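Local atomic coordinates of pyridoxamine 5-phosphate-dependent dehydrase (PDB entry 3B8X), a protein that catalyses a pyridoxal-phosphate-dependent transamination-deoxygenation that removes the C3'-hydroxyl from GDP-4-keto-6-deoxy-D-mannose during synthesis of the O-antigen sugar L-colitose. Residues V53-G58 / C213-G218; A67-T72 / G179-F184; T41-T46 / C199-D204. The protein carries 1 engineered substitution. One frame throughout, in Å; residues are numbered along the deposited sequence.

Contact 1: V53-G58 / C213-G218; sequences VMVSSG and CIRAHG. With G4M ([(2R,3S,4R,5R)-5-(2-amino-6-oxo-1,6-dihydro-9H-purin-9-yl)-3,4-dihydroxytetrahydrofuran-2-yl]methyl (2R,3S,4S,5S,6R)-3,4-dihydroxy-5-[({3-hydroxy-2-methyl-5-[(phosphonooxy)methyl]pyridin-4-yl}methyl)amino]-6-methyltetrahydro-2H-pyran-2-yl dihydrogen diphosphate), chain O.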
loop_
_atom_site.group_PDB
_atom_site.type_symbol
_atom_site.label_atom_id
_atom_site.label_comp_id
_atom_site.label_asym_id
_atom_site.label_seq_id
_atom_site.Cartn_x
_atom_site.Cartn_y
_atom_site.Cartn_z
ATOM N N VAL B 53 -7.251 12.052 5.856
ATOM C CA VAL B 53 -6.858 11.445 4.570
ATOM C C VAL B 53 -7.003 9.945 4.701
ATOM O O VAL B 53 -6.222 9.331 5.405
ATOM C CB VAL B 53 -5.418 11.691 4.119
ATOM C CG1 VAL B 53 -5.185 10.973 2.795
ATOM C CG2 VAL B 53 -5.098 13.197 3.924
ATOM N N MET B 54 -7.965 9.367 3.990
ATOM C CA MET B 54 -8.186 7.919 3.992
ATOM C C MET B 54 -7.223 7.174 3.077
ATOM O O MET B 54 -6.930 7.638 1.987
ATOM C CB MET B 54 -9.566 7.591 3.503
ATOM C CG MET B 54 -9.941 6.101 3.772
ATOM S SD MET B 54 -11.560 5.713 3.031
ATOM C CE MET B 54 -12.026 4.141 3.796
ATOM N N VAL B 55 -6.723 6.043 3.539
ATOM C CA VAL B 55 -5.739 5.282 2.782
ATOM C C VAL B 55 -6.087 3.817 2.837
ATOM O O VAL B 55 -7.043 3.398 3.481
ATOM C CB VAL B 55 -4.269 5.498 3.268
ATOM C CG1 VAL B 55 -3.799 6.916 2.887
ATOM C CG2 VAL B 55 -4.164 5.304 4.748
ATOM N N SER B 56 -5.335 3.035 2.101
ATOM C CA SER B 56 -5.649 1.630 2.003
ATOM C C SER B 56 -5.684 0.822 3.298
ATOM O O SER B 56 -6.380 -0.173 3.328
ATOM C CB SER B 56 -4.764 1.001 0.919
ATOM O OG SER B 56 -3.396 0.917 1.348
ATOM N N SER B 57 -4.921 1.170 4.337
ATOM C CA SER B 57 -4.934 0.400 5.604
ATOM C C SER B 57 -4.271 1.258 6.679
ATOM O O SER B 57 -3.721 2.330 6.380
ATOM C CB SER B 57 -4.179 -0.941 5.500
ATOM O OG SER B 57 -2.819 -0.697 5.174
ATOM N N GLY B 58 -4.397 0.836 7.929
ATOM C CA GLY B 58 -3.756 1.575 9.010
ATOM C C GLY B 58 -2.222 1.458 8.826
ATOM O O GLY B 58 -1.477 2.328 9.262
ATOM N N CYS B 213 -0.805 14.240 -1.909
ATOM C CA CYS B 213 0.106 13.978 -3.025
ATOM C C CYS B 213 0.731 12.578 -2.983
ATOM O O CYS B 213 0.746 11.857 -3.977
ATOM C CB CYS B 213 1.221 15.033 -2.978
ATOM S SG CYS B 213 2.559 14.842 -4.214
ATOM N N ILE B 214 1.279 12.201 -1.820
ATOM C CA ILE B 214 1.954 10.916 -1.718
ATOM C C ILE B 214 1.043 9.690 -1.642
ATOM O O ILE B 214 1.507 8.536 -1.824
ATOM C CB ILE B 214 3.035 10.922 -0.670
ATOM C CG1 ILE B 214 2.422 11.215 0.709
ATOM C CG2 ILE B 214 4.155 11.841 -1.095
ATOM C CD1 ILE B 214 3.457 11.007 1.834
ATOM N N ARG B 215 -0.243 9.938 -1.346
ATOM C CA ARG B 215 -1.205 8.829 -1.292
ATOM C C ARG B 215 -1.398 8.332 -2.699
ATOM O O ARG B 215 -1.792 7.199 -2.908
ATOM C CB ARG B 215 -2.631 9.283 -0.926
ATOM C CG ARG B 215 -3.643 8.142 -1.034
ATOM C CD ARG B 215 -4.964 8.593 -0.422
ATOM N NE ARG B 215 -5.489 9.815 -1.061
ATOM C CZ ARG B 215 -6.605 10.444 -0.691
ATOM N NH1 ARG B 215 -7.298 10.028 0.370
ATOM N NH2 ARG B 215 -7.007 11.524 -1.361
ATOM N N ALA B 216 -1.203 9.218 -3.676
ATOM C CA ALA B 216 -1.529 8.800 -5.030
ATOM C C ALA B 216 -0.511 9.199 -6.077
ATOM O O ALA B 216 -0.645 10.246 -6.703
ATOM C CB ALA B 216 -2.904 9.347 -5.438
ATOM N N HIS B 217 0.475 8.340 -6.267
ATOM C CA HIS B 217 1.480 8.518 -7.299
ATOM C C HIS B 217 2.418 9.695 -7.216
ATOM O O HIS B 217 3.277 9.827 -8.092
ATOM C CB HIS B 217 0.809 8.528 -8.682
ATOM C CG HIS B 217 -0.124 7.383 -8.904
ATOM N ND1 HIS B 217 0.336 6.096 -9.112
ATOM C CD2 HIS B 217 -1.481 7.327 -8.989
ATOM C CE1 HIS B 217 -0.699 5.302 -9.328
ATOM N NE2 HIS B 217 -1.812 6.017 -9.251
ATOM N N GLY B 218 2.266 10.548 -6.213
ATOM C CA GLY B 218 3.122 11.712 -6.081
ATOM C C GLY B 218 2.753 12.780 -7.102
ATOM O O GLY B 218 3.529 13.661 -7.411
HETATM O OP3 G4M O . -4.258 -3.780 10.020
HETATM P PL G4M O . -3.936 -2.304 9.540
HETATM O OP1 G4M O . -2.841 -2.255 8.343
HETATM O OP2 G4M O . -5.297 -1.612 9.038
HETATM O OP4 G4M O . -3.457 -1.427 10.826
HETATM C C5B G4M O . -2.138 -1.787 11.124
HETATM C C5L G4M O . -1.902 -1.450 12.547
HETATM C C6L G4M O . -1.133 -0.337 12.860
HETATM N N1L G4M O . -0.866 -0.063 14.116
HETATM C C2L G4M O . -1.295 -0.790 15.124
HETATM C C2A G4M O . -0.898 -0.442 16.540
HETATM C C3L G4M O . -2.109 -1.901 14.923
HETATM O O3L G4M O . -2.459 -2.646 15.994
HETATM C C4L G4M O . -2.455 -2.228 13.573
HETATM C C4A G4M O . -3.250 -3.340 13.262
HETATM N N4A G4M O . -3.618 -4.149 14.211
HETATM C C4G G4M O . -4.511 -5.208 13.903
HETATM C C5G G4M O . -4.250 -6.424 14.760
HETATM C C6G G4M O . -4.180 -6.038 16.238
HETATM O O5G G4M O . -5.441 -7.179 14.563
HETATM C C3G G4M O . -4.379 -5.658 12.439
HETATM O O3G G4M O . -5.502 -5.148 11.730
HETATM C C2G G4M O . -4.423 -7.212 12.365
HETATM O O2G G4M O . -4.677 -7.675 11.035
HETATM C C1G G4M O . -5.503 -7.760 13.268
HETATM O O1G G4M O . -5.155 -9.119 13.501
HETATM P P2 G4M O . -6.311 -10.209 13.582
HETATM O O3P G4M O . -7.490 -9.692 14.560
HETATM O O4P G4M O . -5.689 -11.520 14.307
HETATM O OPP G4M O . -6.754 -10.379 12.041
HETATM P P G4M O . -7.721 -11.638 11.789
HETATM O O1P G4M O . -7.262 -13.105 12.291
HETATM O O2P G4M O . -7.774 -11.615 10.198
HETATM O "O5'" G4M O . -9.206 -11.242 12.160
HETATM C "C5'" G4M O . -9.502 -11.568 13.501
HETATM C "C4'" G4M O . -10.802 -12.357 13.496
HETATM O "O4'" G4M O . -11.736 -11.751 12.554
HETATM C "C3'" G4M O . -10.546 -13.795 12.988
HETATM O "O3'" G4M O . -11.481 -14.629 13.657
HETATM C "C2'" G4M O . -10.841 -13.694 11.476
HETATM O "O2'" G4M O . -11.312 -14.966 11.015
HETATM C "C1'" G4M O . -11.998 -12.705 11.500
HETATM N N9 G4M O . -12.145 -12.016 10.213
HETATM C C8 G4M O . -11.251 -11.151 9.668
HETATM N N7 G4M O . -11.755 -10.707 8.533
HETATM C C4 G4M O . -13.246 -12.094 9.398
HETATM C C5 G4M O . -12.998 -11.240 8.298
HETATM C C6 G4M O . -14.004 -11.109 7.274
HETATM O O6 G4M O . -13.878 -10.389 6.296
HETATM N N3 G4M O . -14.392 -12.779 9.463
HETATM C C2 G4M O . -15.296 -12.662 8.504
HETATM N N1 G4M O . -15.128 -11.843 7.416
HETATM N N2 G4M O . -16.445 -13.385 8.587
#

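Contact 2: A67-T72 / G179-F184; sequences AALFFT and GLMGTF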
loop_
_atom_site.group_PDB
_atom_site.type_symbol
_atom_site.label_atom_id
_atom_site.label_comp_id
_atom_site.label_asym_id
_atom_site.label_seq_id
_atom_site.Cartn_x
_atom_site.Cartn_y
_atom_site.Cartn_z
ATOM N N ALA B 67 6.586 9.225 6.146
ATOM C CA ALA B 67 7.099 9.787 4.910
ATOM C C ALA B 67 6.858 11.282 4.773
ATOM O O ALA B 67 7.718 12.055 4.328
ATOM C CB ALA B 67 6.469 9.067 3.768
ATOM N N ALA B 68 5.640 11.705 5.058
ATOM C CA ALA B 68 5.350 13.118 4.906
ATOM C C ALA B 68 6.337 14.041 5.613
ATOM O O ALA B 68 6.584 15.127 5.135
ATOM C CB ALA B 68 3.954 13.401 5.375
ATOM N N LEU B 69 6.855 13.626 6.766
ATOM C CA LEU B 69 7.771 14.446 7.534
ATOM C C LEU B 69 9.097 14.722 6.838
ATOM O O LEU B 69 9.846 15.609 7.225
ATOM C CB LEU B 69 8.021 13.836 8.909
ATOM C CG LEU B 69 6.758 13.707 9.755
ATOM C CD1 LEU B 69 6.949 12.806 10.984
ATOM C CD2 LEU B 69 6.225 15.072 10.116
ATOM N N PHE B 70 9.362 13.983 5.773
ATOM C CA PHE B 70 10.600 14.152 5.038
ATOM C C PHE B 70 10.388 15.139 3.912
ATOM O O PHE B 70 11.336 15.592 3.277
ATOM C CB PHE B 70 11.063 12.805 4.469
ATOM C CG PHE B 70 11.624 11.870 5.504
ATOM C CD1 PHE B 70 10.791 11.300 6.469
ATOM C CD2 PHE B 70 12.993 11.553 5.509
ATOM C CE1 PHE B 70 11.315 10.496 7.460
ATOM C CE2 PHE B 70 13.542 10.775 6.517
ATOM C CZ PHE B 70 12.700 10.193 7.469
ATOM N N PHE B 71 9.123 15.434 3.655
ATOM C CA PHE B 71 8.695 16.184 2.480
ATOM C C PHE B 71 8.202 17.569 2.771
ATOM O O PHE B 71 7.814 18.296 1.865
ATOM C CB PHE B 71 7.679 15.376 1.625
ATOM C CG PHE B 71 8.180 14.008 1.231
ATOM C CD1 PHE B 71 7.413 12.883 1.429
ATOM C CD2 PHE B 71 9.450 13.839 0.706
ATOM C CE1 PHE B 71 7.915 11.639 1.086
ATOM C CE2 PHE B 71 9.968 12.595 0.402
ATOM C CZ PHE B 71 9.199 11.489 0.588
ATOM N N THR B 72 8.267 17.988 4.025
ATOM C CA THR B 72 7.781 19.335 4.261
ATOM C C THR B 72 8.865 20.280 3.723
ATOM O O THR B 72 10.031 19.898 3.625
ATOM C CB THR B 72 7.580 19.531 5.737
ATOM O OG1 THR B 72 8.653 18.859 6.412
ATOM C CG2 THR B 72 6.220 18.903 6.147
ATOM N N GLY B 179 -1.350 14.340 18.602
ATOM C CA GLY B 179 -0.162 14.410 17.773
ATOM C C GLY B 179 -0.257 15.381 16.597
ATOM O O GLY B 179 -1.333 15.898 16.252
ATOM N N LEU B 180 0.892 15.640 15.994
ATOM C CA LEU B 180 0.934 16.439 14.771
ATOM C C LEU B 180 0.108 15.653 13.731
ATOM O O LEU B 180 -0.602 16.220 12.875
ATOM C CB LEU B 180 2.389 16.534 14.310
ATOM C CG LEU B 180 2.521 16.973 12.863
ATOM C CD1 LEU B 180 1.990 18.412 12.700
ATOM C CD2 LEU B 180 3.975 16.842 12.438
ATOM N N MET B 181 0.246 14.329 13.812
ATOM C CA MET B 181 -0.523 13.365 13.001
ATOM C C MET B 181 -1.023 12.241 13.873
ATOM O O MET B 181 -0.382 11.887 14.880
ATOM C CB MET B 181 0.314 12.749 11.879
ATOM C CG MET B 181 0.252 13.602 10.603
ATOM S SD MET B 181 1.314 13.026 9.283
ATOM C CE MET B 181 2.885 13.496 9.900
ATOM N N GLY B 182 -2.102 11.607 13.419
ATOM C CA GLY B 182 -2.665 10.477 14.094
ATOM C C GLY B 182 -3.173 9.459 13.085
ATOM O O GLY B 182 -3.876 9.801 12.139
ATOM N N THR B 183 -2.886 8.189 13.329
ATOM C CA THR B 183 -3.352 7.164 12.386
ATOM C C THR B 183 -4.475 6.300 12.931
ATOM O O THR B 183 -4.534 6.051 14.129
ATOM C CB THR B 183 -2.194 6.280 11.864
ATOM O OG1 THR B 183 -1.514 5.629 12.963
ATOM C CG2 THR B 183 -1.200 7.081 10.994
ATOM N N PHE B 184 -5.372 5.861 12.049
ATOM C CA PHE B 184 -6.446 4.951 12.432
ATOM C C PHE B 184 -6.516 3.795 11.436
ATOM O O PHE B 184 -5.988 3.882 10.312
ATOM C CB PHE B 184 -7.817 5.631 12.460
ATOM C CG PHE B 184 -7.908 6.781 13.381
ATOM C CD1 PHE B 184 -7.190 7.930 13.118
ATOM C CD2 PHE B 184 -8.817 6.773 14.433
ATOM C CE1 PHE B 184 -7.309 9.041 13.916
ATOM C CE2 PHE B 184 -8.970 7.931 15.240
ATOM C CZ PHE B 184 -8.184 9.050 14.991
#

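Contact 3: T41-T46 / C199-D204; sequences TQFAKT and CIVTDD. With NA (sodium ion), chain N.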
loop_
_atom_site.group_PDB
_atom_site.type_symbol
_atom_site.label_atom_id
_atom_site.label_comp_id
_atom_site.label_asym_id
_atom_site.label_seq_id
_atom_site.Cartn_x
_atom_site.Cartn_y
_atom_site.Cartn_z
ATOM N N THR B 41 -14.400 13.950 5.339
ATOM C CA THR B 41 -15.024 15.128 5.923
ATOM C C THR B 41 -15.680 14.716 7.236
ATOM O O THR B 41 -15.471 15.328 8.288
ATOM C CB THR B 41 -16.078 15.662 4.956
ATOM O OG1 THR B 41 -15.413 16.257 3.836
ATOM C CG2 THR B 41 -16.997 16.674 5.639
ATOM N N GLN B 42 -16.424 13.618 7.193
ATOM C CA GLN B 42 -17.079 13.141 8.416
ATOM C C GLN B 42 -16.060 12.668 9.464
ATOM O O GLN B 42 -16.275 12.821 10.672
ATOM C CB GLN B 42 -18.079 12.017 8.076
ATOM C CG GLN B 42 -19.464 12.200 8.614
ATOM C CD GLN B 42 -19.780 13.643 8.951
ATOM O OE1 GLN B 42 -19.917 14.496 8.058
ATOM N NE2 GLN B 42 -19.912 13.924 10.250
ATOM N N PHE B 43 -14.976 12.060 8.989
ATOM C CA PHE B 43 -13.937 11.499 9.848
ATOM C C PHE B 43 -13.335 12.608 10.660
ATOM O O PHE B 43 -13.348 12.500 11.883
ATOM C CB PHE B 43 -12.908 10.718 9.035
ATOM C CG PHE B 43 -12.099 9.698 9.845
ATOM C CD1 PHE B 43 -12.477 8.346 9.902
ATOM C CD2 PHE B 43 -10.963 10.098 10.562
ATOM C CE1 PHE B 43 -11.712 7.414 10.628
ATOM C CE2 PHE B 43 -10.216 9.177 11.349
ATOM C CZ PHE B 43 -10.573 7.849 11.355
ATOM N N ALA B 44 -12.864 13.667 9.993
ATOM C CA ALA B 44 -12.214 14.810 10.656
ATOM C C ALA B 44 -13.167 15.372 11.708
ATOM O O ALA B 44 -12.794 15.606 12.854
ATOM C CB ALA B 44 -11.879 15.894 9.645
ATOM N N LYS B 45 -14.424 15.535 11.311
ATOM C CA LYS B 45 -15.431 16.049 12.227
ATOM C C LYS B 45 -15.607 15.169 13.460
ATOM O O LYS B 45 -15.695 15.667 14.601
ATOM C CB LYS B 45 -16.772 16.175 11.510
ATOM C CG LYS B 45 -17.956 16.635 12.333
ATOM C CD LYS B 45 -18.912 17.437 11.448
ATOM C CE LYS B 45 -20.367 17.023 11.606
ATOM N NZ LYS B 45 -21.244 17.838 10.710
ATOM N N THR B 46 -15.693 13.862 13.220
ATOM C CA THR B 46 -15.936 12.908 14.289
ATOM C C THR B 46 -14.907 13.029 15.390
ATOM O O THR B 46 -15.271 13.052 16.558
ATOM C CB THR B 46 -15.968 11.477 13.772
ATOM O OG1 THR B 46 -17.037 11.335 12.838
ATOM C CG2 THR B 46 -16.222 10.581 14.910
ATOM N N CYS B 199 -6.538 5.780 7.987
ATOM C CA CYS B 199 -6.772 7.209 7.864
ATOM C C CYS B 199 -5.701 7.933 8.644
ATOM O O CYS B 199 -5.278 7.455 9.693
ATOM C CB CYS B 199 -8.116 7.550 8.489
ATOM S SG CYS B 199 -8.921 8.994 7.752
ATOM N N ILE B 200 -5.295 9.085 8.133
ATOM C CA ILE B 200 -4.321 9.928 8.826
ATOM C C ILE B 200 -5.082 11.213 9.047
ATOM O O ILE B 200 -5.699 11.726 8.128
ATOM C CB ILE B 200 -3.059 10.288 7.983
ATOM C CG1 ILE B 200 -2.418 9.002 7.429
ATOM C CG2 ILE B 200 -2.034 11.014 8.894
ATOM C CD1 ILE B 200 -2.683 8.796 5.912
ATOM N N VAL B 201 -5.007 11.744 10.261
ATOM C CA VAL B 201 -5.658 12.998 10.578
ATOM C C VAL B 201 -4.547 13.978 11.017
ATOM O O VAL B 201 -3.501 13.568 11.528
ATOM C CB VAL B 201 -6.742 12.845 11.702
ATOM C CG1 VAL B 201 -7.691 11.701 11.382
ATOM C CG2 VAL B 201 -6.086 12.634 13.053
ATOM N N THR B 202 -4.795 15.261 10.768
ATOM C CA THR B 202 -3.875 16.334 11.123
ATOM C C THR B 202 -4.621 17.659 11.089
ATOM O O THR B 202 -5.792 17.746 10.645
ATOM C CB THR B 202 -2.594 16.333 10.247
ATOM O OG1 THR B 202 -1.700 17.380 10.642
ATOM C CG2 THR B 202 -2.950 16.471 8.769
ATOM N N ASP B 203 -3.976 18.675 11.660
ATOM C CA ASP B 203 -4.559 20.011 11.682
ATOM C C ASP B 203 -3.681 20.854 10.774
ATOM O O ASP B 203 -4.016 21.978 10.444
ATOM C CB ASP B 203 -4.567 20.579 13.093
ATOM C CG ASP B 203 -5.644 19.988 13.940
ATOM O OD1 ASP B 203 -6.684 19.483 13.421
ATOM O OD2 ASP B 203 -5.433 20.058 15.164
ATOM N N ASP B 204 -2.556 20.274 10.370
ATOM C CA ASP B 204 -1.598 20.920 9.501
ATOM C C ASP B 204 -1.947 20.859 8.015
ATOM O O ASP B 204 -1.941 19.792 7.398
ATOM C CB ASP B 204 -0.217 20.319 9.760
ATOM C CG ASP B 204 0.901 21.172 9.187
ATOM O OD1 ASP B 204 1.027 21.267 7.932
ATOM O OD2 ASP B 204 1.631 21.791 9.994
HETATM NA NA NA N . -4.958 18.085 16.882
HETATM O O HOH W 1 -2.480 18.138 16.455
HETATM O O HOH W 2 -4.038 19.627 18.645
HETATM O O HOH W 3 -5.315 16.434 14.749
HETATM O O HOH W 4 -7.539 18.413 17.242
#

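Contact 1: V53-G58 / C213-G218
Arg215 makes the polar link of this contact by donating from NH1 to the backbone O of Met54 at 2.9 Å. The N-H...O angle is 163°. The nitrogen lies in the carbonyl plane, on a lone pair of the oxygen, and the oxygen lies in the guanidinium plane. Glu40 of helix 34-47 bridges the strand and the arginine, because its OE2 forms a salt bridge with Arg215 NH1 and also accepts the N-H of Met54.

The apolar contacts are made by the same side chain. Val53 CG1 sits over one face of the guanidinium, 3.4 Å from Arg215 NH1. Val55 CG1 meets the aliphatic part, 3.9 Å from Arg215 CD. The arginine side chain runs out extended as far as CD, then bends at chi3 (57°), which brings the guanidinium alongside Val53 CG1 and Met54 O.

The strand then runs through a short loop into helix 58-68. This is the strand-loop-helix phosphate cup of the aspartate aminotransferase fold. Ser57 is the N-cap of the helix.

Phosphate binding is the third kind of interaction. Gly58 N donates to G4M OP2 at 2.8 Å, while Ser59 and Ser185 also hydrogen-bond to G4M. Ser57 CB comes within 3.4 Å of G4M OP1. The start of the helix probably favours the anion electrostatically. At the far end of 213-218, His217 touches the other G4M of the dimer, and its ring meets Trp90 of the second subunit.

Contact 2: A67-T72 / G179-F184
Leu69 and Met181 carry most of this buried contact, and Leu180 adds a smaller share. All of it is apolar. A single methyl of Leu69, CD2, serves both partners across the gap. Leu69 CD2 lies 3.7 Å from both Met181 CE and Leu180 CD2.

Leu69 and Met181 meet end to end. The methionine ends in a bend at chi3 (-73°), which brings its terminal CE, rather than the sulfur, up to the leucine. Met181 CE also comes within 3.9 Å of Leu69 CG, so it rests against the branch point as well as the methyl. The first bond of Leu69 does not point straight at 179-184. Its chi1 of -61° sets CG opposite the carbonyl carbon, and the tip swings closer to the strand.

Leu180 meets Leu69 differently. The two side chains run antiparallel past one another and touch only through their CD2 methyls. Between the backbones the gap is wide: the nearest CA atoms, those of Leu69 and Met181, are 10.0 Å apart. Across it the two segments meet through side chains alone.

Leu69 lies in the type I turn from Ala68 to Phe71, at the C-terminal side of helix 58-68. Phe71 N closes the turn on Ala68 O at 3.0 Å.

The contact belongs to the hydrophobic core between the central sheet of the aminotransferase domain and the helices on one face of it. Leu69 and Met181 both touch Leu159 of the neighbouring strand 157-161. Met181 also packs on Met65 of helix 58-68 and on Ile207 of helix 205-214. Leu180 packs on Ile157, the first residue of strand 157-161.

Contact 3: T41-T46 / C199-D204
Phe43 of helix 34-47 packs closely on Cys199 and Val201 of strand 198-202. Cys199 SG lies over one face of the Phe43 ring, 3.8 Å from its centroid and 15° off the normal. This is a sulfur-aromatic contact. Cys199 CB adds a CH-pi contact over the Phe43 ring, 4.0 Å from the centroid. Cys199 has two conformers; the contact is described for one of them and is uncertain for the other. Val201 comes in at the ring edge instead, with CG1 3.6 Å from Phe43 CE2. Phe43 reaches the strand because its chi1 of -159° carries CG away from the backbone N, out from the helix. Phe184 of strand 181-185 meets the same ring edge-to-face.

The helix covers one face of the central sheet of the aminotransferase domain, while Ile200 points to the other face, against helix 58-68.

The outer side of the helix is looser. Thr41 and Lys45 are exposed there. Thr46 OG1 donates back to Gln42 O at 2.7 Å, and Thr46 N reaches that oxygen from the opposite face of its plane.

Past the strand end the surroundings turn polar. Thr202 OG1 accepts from Asp204 N at 3.0 Å in an ST turn. Asp203 OD2 binds a sodium ion at 2.7 Å, with four waters and the backbone O of Thr177 as its other ligands.

Of the contact segments, the one on helix 34-47 comes first; it takes part in contact 3, which closes a long loop when strand 198-202 arrives. Strand 51-55 opens contact 1, closed later by 213-218, at the C-terminal side of helix 205-214. Contacts 1 and 3 therefore cross. Contact 2 starts at the end of helix 58-68 and closes at strand 181-185, so it is nested inside both. The central sheet joins all three. Strand 198-202 lies between 51-55 and 181-185, and Val53 N probably hydrogen-bonds to Ile200 O. Contact 3 fastens a helix to one sheet face, contact 2 packs the other, and contact 1 ties outermost strand 51-55 to 213-218 on that same side.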